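Local coordinates for Sn-glycerol-3-phosphate ABC transporter substrate-binding protein UspB (Mycobacterium tuberculosis, PDB 4MFI) that binds glycerophosphocholine and, as the substrate-binding subunit of an ABC transporter, probably delivers it to the membrane components for import, at residues N214-G219 against A299-T304; G218-D223 against T380-R385. All coordinates share one frame; numbering follows the deposited sequence.

Interaction 1 of 2, residues N214-G219 against A299-T304; sequences NWAFGG and APACPT
Trp215 reaches from the last turn of helix 211-216 to the irregular chain of residues 299-304, and its indole supplies most of the helix's side of the contact. At its root, CB lies 4.3 Å from Ala301 CB, two small apolar groups side by side. CG stands anti to the carbonyl carbon (chi1 -71°), which sends the bicycle away from the helix and along the loop backbone. The six-membered ring does the touching, and it does so with its rim: CE3 comes to 4.0 Å from Ala301 C, near the ring plane, and CZ3 comes to 3.5 Å from Pro303 N. Beyond that, CZ3 and CH2 both rest at 3.8 Å from Pro303 CB, the proline ring set obliquely to the indole. A proline suits this place, since its nitrogen carries no N-H that would need a partner against an apolar ring edge. The setting is a solute-binding protein of the periplasmic-binding-protein clan, and the loop runs between strand 287-290 and strand 307-310 of the large mixed sheet. Past the helix end, Gly218 forms a Schellman motif at a positive phi where a CB would jam against the preceding carbonyl O. Trp215 also uses its one polar atom: NE1 donates to Asp382 OD1, while Arg379 makes a cation-pi contact with the ring. Ala216 adds a second small contact, its CB 3.8 Å from Ala301 CB; methyl groups on both sides let helix and loop backbones approach closely, with the CA atoms of Ala216 and Ala301 5.3 Å apart.

Interaction 2 of 2, residues G218-D223 against T380-R385; sequences GGAYSD and TQDYAR
A side chain from each segment accepts a backbone N-H of the other: Asp382 takes that of Tyr221 and Ser222 that of Ala384. The backbone N of Tyr221 donates to Asp382 OD2 at 2.8 Å, reaching the oxygen from above the carboxylate plane, 46° out of it. The second bond runs the other way, from Ala384 N to Ser222 OG at 3.0 Å. A first-turn amide has no earlier helical carbonyl to bind, and a small hydroxyl can come in close enough to serve it. With chi1 at 59°, Ser222 OG sits between its own backbone N and carbonyl carbon, on the side of the incoming helix. Asp382 occupies the N-cap position, yet its side chain makes no capping bond; the carboxylate is turned to Tyr221 instead.

Apolar atoms pack beside these bonds. Tyr221 CB lies 3.9 Å from Ala384 CB, a methyl small enough to let the Tyr221-Ser222 backbone come close to the helix start, and the phenol ring stands nearly perpendicular to the carboxylate, the planes 83° apart. Water fills the polar seam: one molecule accepts from Tyr383 N at 2.8 Å and also bonds to Ser222 OG, while a second lies within hydrogen-bonding distance of Ser222 O and Asp382 OD1.

In the second shell, OD1 already has a partner in Trp215, so both carboxylate oxygens are held. Gln381 OE1 receives Arg385 NH1 in its carbonyl plane, on a lone pair, at 2.8 Å, and Arg385 also forms a salt bridge with Asp102. Tyr221 OH bonds to Ser207 O, its side chain packing against both helix 211-216 and helix 391-405, while strand 222-223 pairs with strand 226-227 in a small antiparallel hairpin.

In the fold
Both contacts are buried, their centres about 9 Å apart, and they use successive parts of one run, the helix end and the chain after it, with Gly218 and Gly219 common to both segments. Interaction 1 joins helix 211-216 to the loop leading into strand 307-310 of the main sheet. Interaction 2 brings the chain at 220-222 to the start of the short helix 383-386. Trp215 and Asp382 form the joint between them. The chemistry differs with the place: apolar packing where the helix end meets a loop of the main sheet, against amide, hydroxyl, carboxylate and water where a helix start offers its N-H groups.

Interaction 1 of 2, residues N214-G219 against A299-T304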
loop_
_atom_site.group_PDB
_atom_site.type_symbol
_atom_site.label_atom_id
_atom_site.label_comp_id
_atom_site.label_asym_id
_atom_site.label_seq_id
_atom_site.Cartn_x
_atom_site.Cartn_y
_atom_site.Cartn_z
ATOM N N ASN A 214 -3.094 5.400 -14.073
ATOM C CA ASN A 214 -2.152 5.037 -15.117
ATOM C C ASN A 214 -2.509 3.660 -15.698
ATOM O O ASN A 214 -2.711 3.516 -16.909
ATOM C CB ASN A 214 -0.734 5.065 -14.530
ATOM C CG ASN A 214 0.351 5.072 -15.584
ATOM O OD1 ASN A 214 0.136 5.445 -16.744
ATOM N ND2 ASN A 214 1.548 4.676 -15.169
ATOM N N TRP A 215 -2.629 2.656 -14.834
ATOM C CA TRP A 215 -3.041 1.322 -15.267
ATOM C C TRP A 215 -4.401 1.324 -15.982
ATOM O O TRP A 215 -4.589 0.606 -16.969
ATOM C CB TRP A 215 -3.128 0.386 -14.066
ATOM C CG TRP A 215 -1.812 0.003 -13.455
ATOM C CD1 TRP A 215 -0.582 -0.040 -14.066
ATOM C CD2 TRP A 215 -1.605 -0.411 -12.103
ATOM N NE1 TRP A 215 0.373 -0.461 -13.164
ATOM C CE2 TRP A 215 -0.234 -0.701 -11.955
ATOM C CE3 TRP A 215 -2.454 -0.571 -10.999
ATOM C CZ2 TRP A 215 0.306 -1.134 -10.746
ATOM C CZ3 TRP A 215 -1.918 -1.003 -9.804
ATOM C CH2 TRP A 215 -0.553 -1.285 -9.688
ATOM N N ALA A 216 -5.355 2.100 -15.466
ATOM C CA ALA A 216 -6.695 2.147 -16.042
ATOM C C ALA A 216 -6.677 2.632 -17.490
ATOM O O ALA A 216 -7.525 2.241 -18.303
ATOM C CB ALA A 216 -7.602 3.034 -15.196
ATOM N N PHE A 217 -5.699 3.476 -17.803
ATOM C CA PHE A 217 -5.537 4.034 -19.145
ATOM C C PHE A 217 -4.571 3.214 -20.003
ATOM O O PHE A 217 -4.273 3.592 -21.137
ATOM C CB PHE A 217 -5.074 5.496 -19.054
ATOM C CG PHE A 217 -6.190 6.478 -18.801
ATOM C CD1 PHE A 217 -7.222 6.619 -19.724
ATOM C CD2 PHE A 217 -6.198 7.283 -17.663
ATOM C CE1 PHE A 217 -8.247 7.536 -19.518
ATOM C CE2 PHE A 217 -7.227 8.212 -17.447
ATOM C CZ PHE A 217 -8.251 8.334 -18.375
ATOM N N GLY A 218 -4.099 2.087 -19.469
ATOM C CA GLY A 218 -3.212 1.204 -20.206
ATOM C C GLY A 218 -1.742 1.541 -20.061
ATOM O O GLY A 218 -0.903 0.940 -20.731
ATOM N N GLY A 219 -1.428 2.502 -19.198
ATOM C CA GLY A 219 -0.051 2.865 -18.925
ATOM C C GLY A 219 0.559 2.059 -17.794
ATOM O O GLY A 219 -0.116 1.254 -17.142
ATOM N N ALA A 299 -10.614 -4.744 -15.545
ATOM C CA ALA A 299 -9.203 -5.006 -15.253
ATOM C C ALA A 299 -8.772 -4.243 -14.003
ATOM O O ALA A 299 -9.097 -3.067 -13.855
ATOM C CB ALA A 299 -8.341 -4.604 -16.429
ATOM N N PRO A 300 -8.043 -4.912 -13.097
ATOM C CA PRO A 300 -7.631 -4.259 -11.850
ATOM C C PRO A 300 -6.800 -3.008 -12.101
ATOM O O PRO A 300 -5.841 -3.030 -12.884
ATOM C CB PRO A 300 -6.763 -5.318 -11.164
ATOM C CG PRO A 300 -7.216 -6.600 -11.717
ATOM C CD PRO A 300 -7.684 -6.338 -13.122
ATOM N N ALA A 301 -7.174 -1.924 -11.436
ATOM C CA ALA A 301 -6.457 -0.662 -11.593
ATOM C C ALA A 301 -6.321 0.014 -10.247
ATOM O O ALA A 301 -6.512 1.223 -10.110
ATOM C CB ALA A 301 -7.157 0.240 -12.604
ATOM N N CYS A 302 -5.980 -0.793 -9.248
ATOM C CA CYS A 302 -5.818 -0.318 -7.884
ATOM C C CYS A 302 -4.659 -1.070 -7.249
ATOM O O CYS A 302 -4.686 -2.291 -7.185
ATOM C CB CYS A 302 -7.093 -0.579 -7.083
ATOM S SG CYS A 302 -7.016 0.043 -5.383
ATOM N N PRO A 303 -3.637 -0.345 -6.774
ATOM C CA PRO A 303 -2.502 -1.016 -6.137
ATOM C C PRO A 303 -2.800 -1.334 -4.683
ATOM O O PRO A 303 -3.793 -0.870 -4.110
ATOM C CB PRO A 303 -1.403 0.048 -6.200
ATOM C CG PRO A 303 -2.171 1.327 -6.043
ATOM C CD PRO A 303 -3.447 1.116 -6.830
ATOM N N THR A 304 -1.929 -2.133 -4.088
ATOM C CA THR A 304 -1.940 -2.308 -2.647
ATOM C C THR A 304 -0.763 -1.538 -2.060
ATOM O O THR A 304 0.077 -1.013 -2.796
ATOM C CB THR A 304 -1.812 -3.772 -2.292
ATOM O OG1 THR A 304 -0.567 -4.241 -2.804
ATOM C CG2 THR A 304 -2.951 -4.569 -2.926
#

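Interaction 2 of 2, residues G218-D223 against T380-R385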
loop_
_atom_site.group_PDB
_atom_site.type_symbol
_atom_site.label_atom_id
_atom_site.label_comp_id
_atom_site.label_asym_id
_atom_site.label_seq_id
_atom_site.Cartn_x
_atom_site.Cartn_y
_atom_site.Cartn_z
ATOM N N GLY A 218 -4.099 2.087 -19.469
ATOM C CA GLY A 218 -3.212 1.204 -20.206
ATOM C C GLY A 218 -1.742 1.541 -20.061
ATOM O O GLY A 218 -0.903 0.940 -20.731
ATOM N N GLY A 219 -1.428 2.502 -19.198
ATOM C CA GLY A 219 -0.051 2.865 -18.925
ATOM C C GLY A 219 0.559 2.059 -17.794
ATOM O O GLY A 219 -0.116 1.254 -17.142
ATOM N N ALA A 220 1.847 2.288 -17.549
ATOM C CA ALA A 220 2.538 1.717 -16.399
ATOM C C ALA A 220 3.853 2.447 -16.251
ATOM O O ALA A 220 4.375 3.000 -17.221
ATOM C CB ALA A 220 2.790 0.235 -16.607
ATOM N N TYR A 221 4.409 2.453 -15.045
ATOM C CA TYR A 221 5.762 2.977 -14.875
ATOM C C TYR A 221 6.772 2.017 -15.495
ATOM O O TYR A 221 7.823 2.429 -15.999
ATOM C CB TYR A 221 6.096 3.138 -13.396
ATOM C CG TYR A 221 5.161 4.020 -12.606
ATOM C CD1 TYR A 221 4.569 5.149 -13.172
ATOM C CD2 TYR A 221 4.894 3.742 -11.268
ATOM C CE1 TYR A 221 3.721 5.962 -12.426
ATOM C CE2 TYR A 221 4.040 4.541 -10.522
ATOM C CZ TYR A 221 3.469 5.659 -11.103
ATOM O OH TYR A 221 2.627 6.472 -10.374
ATOM N N SER A 222 6.463 0.727 -15.417
ATOM C CA SER A 222 7.326 -0.316 -15.954
ATOM C C SER A 222 6.502 -1.571 -16.188
ATOM O O SER A 222 5.428 -1.740 -15.602
ATOM C CB SER A 222 8.497 -0.609 -15.004
ATOM O OG SER A 222 8.042 -1.016 -13.720
ATOM N N ASP A 223 7.012 -2.420 -17.071
ATOM C CA ASP A 223 6.491 -3.754 -17.319
ATOM C C ASP A 223 7.639 -4.675 -16.920
ATOM O O ASP A 223 8.634 -4.807 -17.646
ATOM C CB ASP A 223 6.164 -3.908 -18.802
ATOM C CG ASP A 223 5.514 -5.234 -19.131
ATOM O OD1 ASP A 223 5.294 -6.050 -18.209
ATOM O OD2 ASP A 223 5.211 -5.449 -20.329
ATOM N N THR A 380 -0.530 -6.016 -8.159
ATOM C CA THR A 380 0.794 -5.749 -7.586
ATOM C C THR A 380 1.445 -4.541 -8.262
ATOM O O THR A 380 1.165 -4.222 -9.429
ATOM C CB THR A 380 1.722 -6.975 -7.662
ATOM O OG1 THR A 380 1.840 -7.384 -9.026
ATOM C CG2 THR A 380 1.163 -8.141 -6.828
ATOM N N GLN A 381 2.290 -3.848 -7.513
ATOM C CA GLN A 381 2.832 -2.576 -7.969
ATOM C C GLN A 381 3.911 -2.701 -9.041
ATOM O O GLN A 381 4.577 -3.728 -9.159
ATOM C CB GLN A 381 3.388 -1.792 -6.788
ATOM C CG GLN A 381 2.346 -1.408 -5.759
ATOM C CD GLN A 381 2.899 -0.429 -4.759
ATOM O OE1 GLN A 381 3.211 0.716 -5.112
ATOM N NE2 GLN A 381 3.063 -0.871 -3.509
ATOM N N ASP A 382 4.081 -1.635 -9.814
ATOM C CA ASP A 382 5.128 -1.606 -10.838
ATOM C C ASP A 382 6.512 -1.695 -10.203
ATOM O O ASP A 382 6.778 -1.068 -9.173
ATOM C CB ASP A 382 5.027 -0.328 -11.670
ATOM C CG ASP A 382 3.782 -0.266 -12.526
ATOM O OD1 ASP A 382 3.138 -1.311 -12.795
ATOM O OD2 ASP A 382 3.462 0.860 -12.954
ATOM N N TYR A 383 7.396 -2.477 -10.820
ATOM C CA TYR A 383 8.754 -2.656 -10.287
ATOM C C TYR A 383 9.464 -1.309 -10.151
ATOM O O TYR A 383 10.251 -1.103 -9.220
ATOM C CB TYR A 383 9.603 -3.564 -11.183
ATOM C CG TYR A 383 9.262 -5.041 -11.215
ATOM C CD1 TYR A 383 8.032 -5.537 -10.768
ATOM C CD2 TYR A 383 10.173 -5.947 -11.739
ATOM C CE1 TYR A 383 7.746 -6.903 -10.829
ATOM C CE2 TYR A 383 9.899 -7.294 -11.808
ATOM C CZ TYR A 383 8.688 -7.779 -11.358
ATOM O OH TYR A 383 8.441 -9.137 -11.440
ATOM N N ALA A 384 9.186 -0.379 -11.067
ATOM C CA ALA A 384 9.859 0.919 -11.021
ATOM C C ALA A 384 9.549 1.706 -9.744
ATOM O O ALA A 384 10.353 2.545 -9.325
ATOM C CB ALA A 384 9.531 1.750 -12.257
ATOM N N ARG A 385 8.399 1.437 -9.126
ATOM C CA ARG A 385 8.068 2.083 -7.855
ATOM C C ARG A 385 8.636 1.339 -6.645
ATOM O O ARG A 385 9.194 1.959 -5.734
ATOM C CB ARG A 385 6.551 2.297 -7.686
ATOM C CG ARG A 385 6.245 3.096 -6.422
ATOM C CD ARG A 385 4.751 3.401 -6.173
ATOM N NE ARG A 385 4.712 4.218 -4.961
ATOM C CZ ARG A 385 4.779 3.718 -3.731
ATOM N NH1 ARG A 385 4.777 2.404 -3.543
ATOM N NH2 ARG A 385 4.834 4.526 -2.684
HETATM O O HOH W 1 6.899 -3.515 -13.391
HETATM O O HOH W 2 3.115 -3.244 -15.106
#